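Local coordinates for Serine/threonine-protein kinase PknI (Mycobacterium tuberculosis, PDB 5XLM) that is a membrane-anchored serine/threonine kinase that slows mycobacterial growth within the infected host, here represented by its extracellular sensor domain, at residues Tyr40-Gln45 and Gln134-Arg139. Residues are numbered along the deposited sequence; the frame is centred on the assembly and turned at random.
Sequences YRIEIQ and QLLALR
I42 and I44 meet L136 in an apolar contact across the interior of the curled antiparallel sheet of the PknI sensor domain, joining strands 38-51 and 131-140. The strand pairings close on themselves into a barrel, and along one way round 165-174 and 146-154 intervene between these two. The backbone separation agrees: the CA atoms of I42 and L138 are 10.0 Å apart and those of I44 and L136 9.7 Å, too far for main-chain pairing, so methyl groups span the gap.

L136 supplies the fork. With CG anti to the backbone N (chi1 -178°), its two methyls reach different isoleucines: CD2 lies 4.2 Å from CD1 of I42, while CD1 lies 4.4 Å from CD1 of I44. I42 starts toward the opposite strand and reaches across with its extended CG1-CD1 arm. I44 begins less directly; its CG1 branch bends at chi2 -62° to bring the terminal methyl nearer. L138 also points inward, but its CD1 stays 4.8 Å from CD1 of I42. Only 109 Å² is buried between the segments, a modest, methyl-to-methyl meeting.

Polar groups lie apart from this interface. At the end of 40-45, where the strand is interrupted, Q45 NE2 donates to E43 OE1 at 2.9 Å, nearly straight at 172°; the acceptor lies in the amide plane, whereas the donor stands above the carboxylate plane. K48 takes the amide oxygen of Q45, which probably makes that NH2 a stronger donor. In 134-139, R139 forms a salt bridge with E149 and a hydrogen bond with Q108. With methyl groups alone meeting here, cohesion between 40-45 and 134-139 rests on dispersion and exclusion of water, without directional bonds.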
# COMPACT_ATOMS: atom_id res chain seq x y z
N TYR A 40 -8.37 3.33 -5.48
CA TYR A 40 -7.41 2.30 -5.85
C TYR A 40 -7.73 1.00 -5.14
O TYR A 40 -8.10 1.00 -3.96
CB TYR A 40 -5.97 2.74 -5.52
CG TYR A 40 -5.37 3.67 -6.54
CD1 TYR A 40 -5.69 5.02 -6.55
CD2 TYR A 40 -4.47 3.20 -7.49
CE1 TYR A 40 -5.13 5.88 -7.48
CE2 TYR A 40 -3.91 4.05 -8.43
CZ TYR A 40 -4.25 5.38 -8.42
OH TYR A 40 -3.69 6.23 -9.35
N ARG A 41 -7.59 -0.10 -5.86
CA ARG A 41 -7.78 -1.44 -5.33
C ARG A 41 -6.42 -2.10 -5.17
O ARG A 41 -5.67 -2.22 -6.14
CB ARG A 41 -8.68 -2.27 -6.26
CG ARG A 41 -8.56 -3.77 -6.08
CD ARG A 41 -9.50 -4.50 -7.03
NE ARG A 41 -9.18 -5.92 -7.14
CZ ARG A 41 -8.39 -6.43 -8.08
NH1 ARG A 41 -7.84 -5.63 -8.99
NH2 ARG A 41 -8.15 -7.73 -8.11
N ILE A 42 -6.10 -2.51 -3.95
CA ILE A 42 -4.81 -3.10 -3.62
C ILE A 42 -5.03 -4.58 -3.34
O ILE A 42 -5.85 -4.95 -2.48
CB ILE A 42 -4.14 -2.41 -2.43
CG1 ILE A 42 -3.91 -0.93 -2.73
CG2 ILE A 42 -2.83 -3.11 -2.07
CD1 ILE A 42 -3.17 -0.18 -1.64
N GLU A 43 -4.31 -5.43 -4.07
CA GLU A 43 -4.37 -6.88 -3.88
C GLU A 43 -3.07 -7.34 -3.25
O GLU A 43 -2.00 -7.23 -3.87
CB GLU A 43 -4.63 -7.60 -5.20
CG GLU A 43 -4.80 -9.11 -5.04
CD GLU A 43 -5.05 -9.81 -6.37
OE1 GLU A 43 -4.34 -9.51 -7.35
OE2 GLU A 43 -5.96 -10.66 -6.42
N ILE A 44 -3.15 -7.83 -2.01
CA ILE A 44 -2.01 -8.44 -1.34
C ILE A 44 -2.06 -9.93 -1.64
O ILE A 44 -2.88 -10.66 -1.07
CB ILE A 44 -2.04 -8.16 0.17
CG1 ILE A 44 -2.06 -6.66 0.43
CG2 ILE A 44 -0.83 -8.79 0.85
CD1 ILE A 44 -0.84 -5.93 -0.10
N GLN A 45 -1.19 -10.39 -2.53
CA GLN A 45 -1.27 -11.75 -3.07
C GLN A 45 -0.50 -12.70 -2.15
O GLN A 45 0.63 -13.12 -2.42
CB GLN A 45 -0.74 -11.79 -4.49
CG GLN A 45 -1.47 -10.84 -5.42
CD GLN A 45 -0.85 -10.77 -6.79
OE1 GLN A 45 0.34 -11.05 -6.96
NE2 GLN A 45 -1.65 -10.40 -7.79
N GLN A 134 7.02 -3.61 8.65
CA GLN A 134 6.21 -3.90 7.47
C GLN A 134 6.04 -2.64 6.65
O GLN A 134 5.75 -1.56 7.19
CB GLN A 134 4.85 -4.47 7.87
CG GLN A 134 4.95 -5.64 8.83
CD GLN A 134 3.64 -6.38 9.00
OE1 GLN A 134 2.62 -6.01 8.41
NE2 GLN A 134 3.65 -7.44 9.80
N LEU A 135 6.22 -2.76 5.34
CA LEU A 135 6.05 -1.64 4.43
C LEU A 135 5.50 -2.15 3.11
O LEU A 135 5.61 -3.33 2.79
CB LEU A 135 7.37 -0.88 4.22
CG LEU A 135 8.63 -1.62 3.75
CD1 LEU A 135 8.64 -1.86 2.25
CD2 LEU A 135 9.87 -0.85 4.18
N LEU A 136 4.91 -1.23 2.35
CA LEU A 136 4.40 -1.51 1.02
C LEU A 136 5.22 -0.74 -0.00
O LEU A 136 5.42 0.47 0.15
CB LEU A 136 2.92 -1.14 0.91
CG LEU A 136 2.26 -1.43 -0.44
CD1 LEU A 136 2.33 -2.92 -0.75
CD2 LEU A 136 0.82 -0.95 -0.46
N ALA A 137 5.69 -1.43 -1.03
CA ALA A 137 6.37 -0.81 -2.15
C ALA A 137 5.52 -1.02 -3.40
O ALA A 137 5.08 -2.14 -3.67
CB ALA A 137 7.77 -1.39 -2.35
N LEU A 138 5.28 0.06 -4.14
CA LEU A 138 4.49 0.01 -5.36
C LEU A 138 5.25 0.71 -6.47
O LEU A 138 5.56 1.90 -6.36
CB LEU A 138 3.11 0.65 -5.16
CG LEU A 138 2.15 -0.08 -4.23
CD1 LEU A 138 0.85 0.69 -4.11
CD2 LEU A 138 1.90 -1.50 -4.74
N ARG A 139 5.56 -0.03 -7.54
CA ARG A 139 6.31 0.52 -8.65
C ARG A 139 5.37 0.83 -9.80
O ARG A 139 4.64 -0.06 -10.25
CB ARG A 139 7.39 -0.46 -9.10
CG ARG A 139 8.48 -0.66 -8.06
CD ARG A 139 8.40 -2.03 -7.40
NE ARG A 139 9.29 -2.12 -6.24
CZ ARG A 139 9.54 -3.24 -5.57
NH1 ARG A 139 8.99 -4.38 -5.96
NH2 ARG A 139 10.36 -3.22 -4.52